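Local coordinates for imelysin-like protein (Psychrobacter arcticus, PDB 3PF0), which is of unknown function but belongs to the imelysin-like (peptidase M75) family and is a putative metalloendopeptidase, at residues L146-L158 with A183-A195. Sequence-based numbering, arbitrary orientation.
Sequences LITANPALTAEQL and AGQCAYVMSASSA
Ser-191 OG has two carbonyl oxygens close by, 2.7 Å to Leu-153 O across the contact and 2.8 Å to Ala-187 O one turn back in its own helix, and a single proton to offer them. A chi1 of -67° sets OG beside its own backbone N, within reach of both. Nearer the start of helix 183-214, a water donates to Asn-150 O and to Gly-184 O, each at 2.7 Å, bridging the two backbones where Pro-151 passes close over Gly-184. Along the helix between these two links, Tyr-188 supplies the apolar centre of the contact. Ile-147 crosses it at about a right angle, CG1 lying 3.7 Å from Tyr-188 CB, while Leu-153 runs alongside and brings CD2 to 3.7 Å from Tyr-188 CD1. Leu-146 CD2 comes to the ring edge, and the phenol OH is hydrogen-bonded to Val-165 O. Farther along, Ala-155 CB packs 3.4 Å from Ser-194 OG, and Leu-158 CD1 rests on the Ser-191 carbonyl, 3.6 Å from Ser-191 O. The disulfide from Cys-186 to Cys-85 ties helix 183-214 to the chain just after helix 48-84. The last turn of helix 138-149 and the loop that follows it are thus laid along helix 183-214, near one end of this all-helical imelysin-like fold.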
ATOM      1  N   LEU A 146       8.407   0.610  24.405  1.00 36.71           N
ATOM      2  CA  LEU A 146       7.463   1.719  24.510  1.00 36.50           C
ATOM      3  C   LEU A 146       6.281   1.369  25.428  1.00 42.11           C
ATOM      4  O   LEU A 146       5.897   2.206  26.240  1.00 42.93           O
ATOM      5  CB  LEU A 146       6.964   2.149  23.111  1.00 34.98           C
ATOM      6  CG  LEU A 146       6.055   3.383  23.060  1.00 38.80           C
ATOM      7  CD1 LEU A 146       6.844   4.657  23.156  1.00 39.13           C
ATOM      8  CD2 LEU A 146       5.224   3.396  21.817  1.00 40.07           C
ATOM      9  N   ILE A 147       5.730   0.143  25.319  1.00 38.87           N
ATOM     10  CA  ILE A 147       4.589  -0.311  26.123  1.00 39.80           C
ATOM     11  C   ILE A 147       5.010  -0.420  27.611  1.00 49.38           C
ATOM     12  O   ILE A 147       4.247   0.018  28.479  1.00 50.76           O
ATOM     13  CB  ILE A 147       3.982  -1.632  25.552  1.00 42.01           C
ATOM     14  CG1 ILE A 147       3.428  -1.395  24.125  1.00 40.17           C
ATOM     15  CG2 ILE A 147       2.900  -2.219  26.480  1.00 43.73           C
ATOM     16  CD1 ILE A 147       3.092  -2.616  23.322  1.00 39.80           C
ATOM     17  N   THR A 148       6.226  -0.948  27.896  1.00 47.28           N
ATOM     18  CA  THR A 148       6.757  -1.062  29.259  1.00 48.83           C
ATOM     19  C   THR A 148       6.916   0.344  29.859  1.00 56.21           C
ATOM     20  O   THR A 148       6.555   0.563  31.018  1.00 57.84           O
ATOM     21  CB  THR A 148       8.091  -1.848  29.258  1.00 53.98           C
ATOM     22  OG1 THR A 148       7.880  -3.150  28.722  1.00 52.06           O
ATOM     23  CG2 THR A 148       8.704  -1.985  30.643  1.00 53.30           C
ATOM     24  N   ALA A 149       7.437   1.292  29.059  1.00 53.67           N
ATOM     25  CA  ALA A 149       7.673   2.669  29.479  1.00 54.31           C
ATOM     26  C   ALA A 149       6.367   3.464  29.625  1.00 57.74           C
ATOM     27  O   ALA A 149       6.291   4.340  30.489  1.00 58.40           O
ATOM     28  CB  ALA A 149       8.603   3.362  28.495  1.00 54.75           C
ATOM     29  N   ASN A 150       5.346   3.167  28.797  1.00 53.19           N
ATOM     30  CA  ASN A 150       4.065   3.887  28.841  1.00 52.41           C
ATOM     31  C   ASN A 150       2.868   2.924  28.916  1.00 55.11           C
ATOM     32  O   ASN A 150       2.272   2.606  27.879  1.00 53.30           O
ATOM     33  CB  ASN A 150       3.913   4.812  27.634  1.00 52.32           C
ATOM     34  CG  ASN A 150       5.086   5.712  27.393  1.00 70.06           C
ATOM     35  OD1 ASN A 150       6.101   5.305  26.812  1.00 59.11           O
ATOM     36  ND2 ASN A 150       4.966   6.952  27.840  1.00 64.30           N
ATOM     37  N   PRO A 151       2.476   2.464  30.128  1.00 51.88           N
ATOM     38  CA  PRO A 151       1.325   1.545  30.224  1.00 50.99           C
ATOM     39  C   PRO A 151      -0.017   2.247  29.991  1.00 53.08           C
ATOM     40  O   PRO A 151      -1.010   1.583  29.700  1.00 52.17           O
ATOM     41  CB  PRO A 151       1.422   0.988  31.653  1.00 54.31           C
ATOM     42  CG  PRO A 151       2.732   1.499  32.209  1.00 59.44           C
ATOM     43  CD  PRO A 151       3.056   2.735  31.459  1.00 54.32           C
ATOM     44  N   ALA A 152      -0.037   3.581  30.129  1.00 49.60           N
ATOM     45  CA  ALA A 152      -1.202   4.448  29.928  1.00 48.93           C
ATOM     46  C   ALA A 152      -0.933   5.410  28.747  1.00 50.58           C
ATOM     47  O   ALA A 152      -1.144   6.625  28.837  1.00 51.39           O
ATOM     48  CB  ALA A 152      -1.506   5.220  31.210  1.00 50.91           C
ATOM     49  N   LEU A 153      -0.448   4.843  27.642  1.00 43.73           N
ATOM     50  CA  LEU A 153      -0.128   5.570  26.422  1.00 41.76           C
ATOM     51  C   LEU A 153      -1.385   6.167  25.787  1.00 43.54           C
ATOM     52  O   LEU A 153      -2.450   5.542  25.790  1.00 43.26           O
ATOM     53  CB  LEU A 153       0.562   4.600  25.439  1.00 40.66           C
ATOM     54  CG  LEU A 153       1.195   5.174  24.164  1.00 43.45           C
ATOM     55  CD1 LEU A 153       2.336   6.144  24.469  1.00 42.25           C
ATOM     56  CD2 LEU A 153       1.698   4.057  23.288  1.00 45.12           C
ATOM     57  N   THR A 154      -1.263   7.392  25.274  1.00 38.77           N
ATOM     58  CA  THR A 154      -2.360   8.051  24.568  1.00 37.60           C
ATOM     59  C   THR A 154      -1.974   8.160  23.097  1.00 38.10           C
ATOM     60  O   THR A 154      -0.784   8.134  22.780  1.00 36.68           O
ATOM     61  CB  THR A 154      -2.697   9.428  25.161  1.00 43.39           C
ATOM     62  OG1 THR A 154      -1.603  10.304  24.917  1.00 44.43           O
ATOM     63  CG2 THR A 154      -3.035   9.381  26.652  1.00 41.34           C
ATOM     64  N   ALA A 155      -2.974   8.308  22.207  1.00 33.51           N
ATOM     65  CA  ALA A 155      -2.780   8.497  20.767  1.00 31.56           C
ATOM     66  C   ALA A 155      -1.900   9.713  20.463  1.00 35.79           C
ATOM     67  O   ALA A 155      -1.025   9.633  19.606  1.00 35.36           O
ATOM     68  CB  ALA A 155      -4.125   8.672  20.096  1.00 31.61           C
ATOM     69  N   GLU A 156      -2.120  10.833  21.186  1.00 33.89           N
ATOM     70  CA  GLU A 156      -1.415  12.106  20.986  1.00 33.70           C
ATOM     71  C   GLU A 156       0.057  11.996  21.365  1.00 37.41           C
ATOM     72  O   GLU A 156       0.897  12.626  20.730  1.00 37.52           O
ATOM     73  CB  GLU A 156      -2.090  13.244  21.774  1.00 35.81           C
ATOM     74  CG  GLU A 156      -3.552  13.485  21.407  1.00 44.51           C
ATOM     75  CD  GLU A 156      -4.575  12.503  21.959  1.00 66.96           C
ATOM     76  OE1 GLU A 156      -4.263  11.793  22.944  1.00 52.40           O
ATOM     77  OE2 GLU A 156      -5.680  12.418  21.378  1.00 69.83           O
ATOM     78  N   GLN A 157       0.372  11.163  22.358  1.00 34.54           N
ATOM     79  CA  GLN A 157       1.742  10.944  22.826  1.00 35.02           C
ATOM     80  C   GLN A 157       2.629  10.292  21.769  1.00 37.65           C
ATOM     81  O   GLN A 157       3.823  10.566  21.747  1.00 37.76           O
ATOM     82  CB  GLN A 157       1.740  10.086  24.088  1.00 37.04           C
ATOM     83  CG  GLN A 157       1.508  10.897  25.359  1.00 48.52           C
ATOM     84  CD  GLN A 157       1.609  10.038  26.591  1.00 63.55           C
ATOM     85  OE1 GLN A 157       1.161   8.889  26.630  1.00 51.22           O
ATOM     86  NE2 GLN A 157       2.202  10.586  27.630  1.00 67.97           N
ATOM     87  N   LEU A 158       2.048   9.465  20.883  1.00 34.16           N
ATOM     88  CA  LEU A 158       2.758   8.771  19.800  1.00 33.69           C
ATOM     89  C   LEU A 158       3.340   9.716  18.742  1.00 41.47           C
ATOM     90  O   LEU A 158       4.330   9.349  18.096  1.00 41.18           O
ATOM     91  CB  LEU A 158       1.841   7.768  19.126  1.00 32.35           C
ATOM     92  CG  LEU A 158       1.598   6.488  19.911  1.00 35.95           C
ATOM     93  CD1 LEU A 158       0.468   5.725  19.322  1.00 34.55           C
ATOM     94  CD2 LEU A 158       2.849   5.604  19.944  1.00 37.19           C
ATOM     95  N   ALA A 183      -3.614  -4.984  29.984  1.00 40.66           N
ATOM     96  CA  ALA A 183      -4.058  -3.591  30.045  1.00 40.63           C
ATOM     97  C   ALA A 183      -3.138  -2.613  29.262  1.00 44.25           C
ATOM     98  O   ALA A 183      -3.653  -1.790  28.498  1.00 42.55           O
ATOM     99  CB  ALA A 183      -4.192  -3.145  31.492  1.00 42.68           C
ATOM    100  N   GLY A 184      -1.813  -2.728  29.446  1.00 40.52           N
ATOM    101  CA  GLY A 184      -0.824  -1.895  28.765  1.00 38.66           C
ATOM    102  C   GLY A 184      -0.788  -2.114  27.262  1.00 40.13           C
ATOM    103  O   GLY A 184      -0.757  -1.147  26.495  1.00 38.67           O
ATOM    104  N   GLN A 185      -0.829  -3.396  26.825  1.00 36.42           N
ATOM    105  CA  GLN A 185      -0.851  -3.750  25.401  1.00 35.38           C
ATOM    106  C   GLN A 185      -2.154  -3.260  24.731  1.00 38.67           C
ATOM    107  O   GLN A 185      -2.130  -2.818  23.586  1.00 35.87           O
ATOM    108  CB  GLN A 185      -0.675  -5.259  25.212  1.00 36.62           C
ATOM    109  CG  GLN A 185       0.785  -5.681  25.267  1.00 50.05           C
ATOM    110  CD  GLN A 185       0.983  -7.102  25.740  1.00 71.27           C
ATOM    111  OE1 GLN A 185       0.045  -7.822  26.128  1.00 65.14           O
ATOM    112  NE2 GLN A 185       2.230  -7.534  25.726  1.00 63.02           N
ATOM    113  N   CYS A 186      -3.265  -3.295  25.482  1.00 37.72           N
ATOM    114  CA  CYS A 186      -4.583  -2.822  25.068  1.00 38.16           C
ATOM    115  C   CYS A 186      -4.576  -1.316  24.814  1.00 40.20           C
ATOM    116  O   CYS A 186      -5.107  -0.864  23.796  1.00 38.60           O
ATOM    117  CB  CYS A 186      -5.620  -3.197  26.112  1.00 40.01           C
ATOM    118  SG  CYS A 186      -6.722  -4.519  25.584  1.00 44.19           S
ATOM    119  N   ALA A 187      -3.933  -0.551  25.726  1.00 36.68           N
ATOM    120  CA  ALA A 187      -3.801   0.902  25.638  1.00 35.31           C
ATOM    121  C   ALA A 187      -2.991   1.281  24.407  1.00 35.21           C
ATOM    122  O   ALA A 187      -3.300   2.292  23.778  1.00 34.41           O
ATOM    123  CB  ALA A 187      -3.151   1.465  26.902  1.00 36.64           C
ATOM    124  N   TYR A 188      -1.976   0.466  24.054  1.00 29.85           N
ATOM    125  CA  TYR A 188      -1.137   0.707  22.882  1.00 28.23           C
ATOM    126  C   TYR A 188      -1.930   0.518  21.585  1.00 30.89           C
ATOM    127  O   TYR A 188      -1.777   1.317  20.673  1.00 31.32           O
ATOM    128  CB  TYR A 188       0.128  -0.204  22.866  1.00 28.98           C
ATOM    129  CG  TYR A 188       0.893  -0.088  21.559  1.00 29.57           C
ATOM    130  CD1 TYR A 188       1.851   0.906  21.375  1.00 30.30           C
ATOM    131  CD2 TYR A 188       0.572  -0.897  20.465  1.00 29.74           C
ATOM    132  CE1 TYR A 188       2.487   1.077  20.147  1.00 29.81           C
ATOM    133  CE2 TYR A 188       1.200  -0.731  19.232  1.00 29.56           C
ATOM    134  CZ  TYR A 188       2.166   0.248  19.083  1.00 35.29           C
ATOM    135  OH  TYR A 188       2.774   0.417  17.865  1.00 32.48           O
ATOM    136  N   VAL A 189      -2.706  -0.572  21.476  1.00 27.79           N
ATOM    137  CA  VAL A 189      -3.458  -0.924  20.267  1.00 27.11           C
ATOM    138  C   VAL A 189      -4.496   0.165  19.989  1.00 31.30           C
ATOM    139  O   VAL A 189      -4.655   0.569  18.833  1.00 30.18           O
ATOM    140  CB  VAL A 189      -4.067  -2.360  20.364  1.00 30.54           C
ATOM    141  CG1 VAL A 189      -5.088  -2.631  19.254  1.00 29.19           C
ATOM    142  CG2 VAL A 189      -2.955  -3.421  20.356  1.00 29.79           C
HETATM  143  N   MSE A 190      -5.139   0.682  21.051  1.00 28.78           N
HETATM  144  CA  MSE A 190      -6.110   1.771  20.948  1.00 29.51           C
HETATM  145  C   MSE A 190      -5.425   3.068  20.544  1.00 34.84           C
HETATM  146  O   MSE A 190      -5.918   3.755  19.644  1.00 34.30           O
HETATM  147  CB  MSE A 190      -6.855   1.960  22.269  1.00 32.68           C
HETATM  148  CG  MSE A 190      -7.886   0.871  22.548  1.00 39.72           C
HETATM  149 SE   MSE A 190      -8.576   1.047  24.356  0.75 49.41          SE
HETATM  150  CE  MSE A 190      -9.557   2.745  24.158  1.00 46.20           C
ATOM    151  N   SER A 191      -4.263   3.379  21.168  1.00 31.99           N
ATOM    152  CA  SER A 191      -3.483   4.596  20.867  1.00 31.58           C
ATOM    153  C   SER A 191      -2.937   4.586  19.444  1.00 34.58           C
ATOM    154  O   SER A 191      -3.069   5.588  18.747  1.00 33.50           O
ATOM    155  CB  SER A 191      -2.319   4.752  21.841  1.00 34.55           C
ATOM    156  OG  SER A 191      -2.808   5.005  23.144  1.00 45.30           O
ATOM    157  N   ALA A 192      -2.328   3.458  19.011  1.00 31.15           N
ATOM    158  CA  ALA A 192      -1.740   3.364  17.680  1.00 30.27           C
ATOM    159  C   ALA A 192      -2.789   3.389  16.584  1.00 31.22           C
ATOM    160  O   ALA A 192      -2.585   4.091  15.612  1.00 31.19           O
ATOM    161  CB  ALA A 192      -0.858   2.126  17.565  1.00 31.29           C
ATOM    162  N   SER A 193      -3.917   2.674  16.733  1.00 28.19           N
ATOM    163  CA  SER A 193      -4.979   2.681  15.719  1.00 27.05           C
ATOM    164  C   SER A 193      -5.666   4.077  15.653  1.00 31.21           C
ATOM    165  O   SER A 193      -5.956   4.569  14.554  1.00 31.14           O
ATOM    166  CB  SER A 193      -5.983   1.553  15.958  1.00 29.43           C
ATOM    167  OG  SER A 193      -6.498   1.565  17.277  1.00 36.71           O
ATOM    168  N   SER A 194      -5.812   4.757  16.807  1.00 27.93           N
ATOM    169  CA  SER A 194      -6.357   6.121  16.875  1.00 27.26           C
ATOM    170  C   SER A 194      -5.415   7.125  16.192  1.00 33.11           C
ATOM    171  O   SER A 194      -5.882   7.959  15.410  1.00 32.86           O
ATOM    172  CB  SER A 194      -6.592   6.541  18.321  1.00 30.05           C
ATOM    173  OG  SER A 194      -6.959   7.910  18.431  1.00 37.95           O
ATOM    174  N   ALA A 195      -4.089   7.047  16.483  1.00 30.69           N
ATOM    175  CA  ALA A 195      -3.104   7.938  15.865  1.00 30.59           C
ATOM    176  C   ALA A 195      -3.063   7.700  14.361  1.00 33.89           C
ATOM    177  O   ALA A 195      -2.980   8.656  13.596  1.00 33.63           O
ATOM    178  CB  ALA A 195      -1.727   7.730  16.482  1.00 31.57           C
TER
HETATM  179  O   HOH W   1       0.551   1.222  26.303  1.00 40.45           O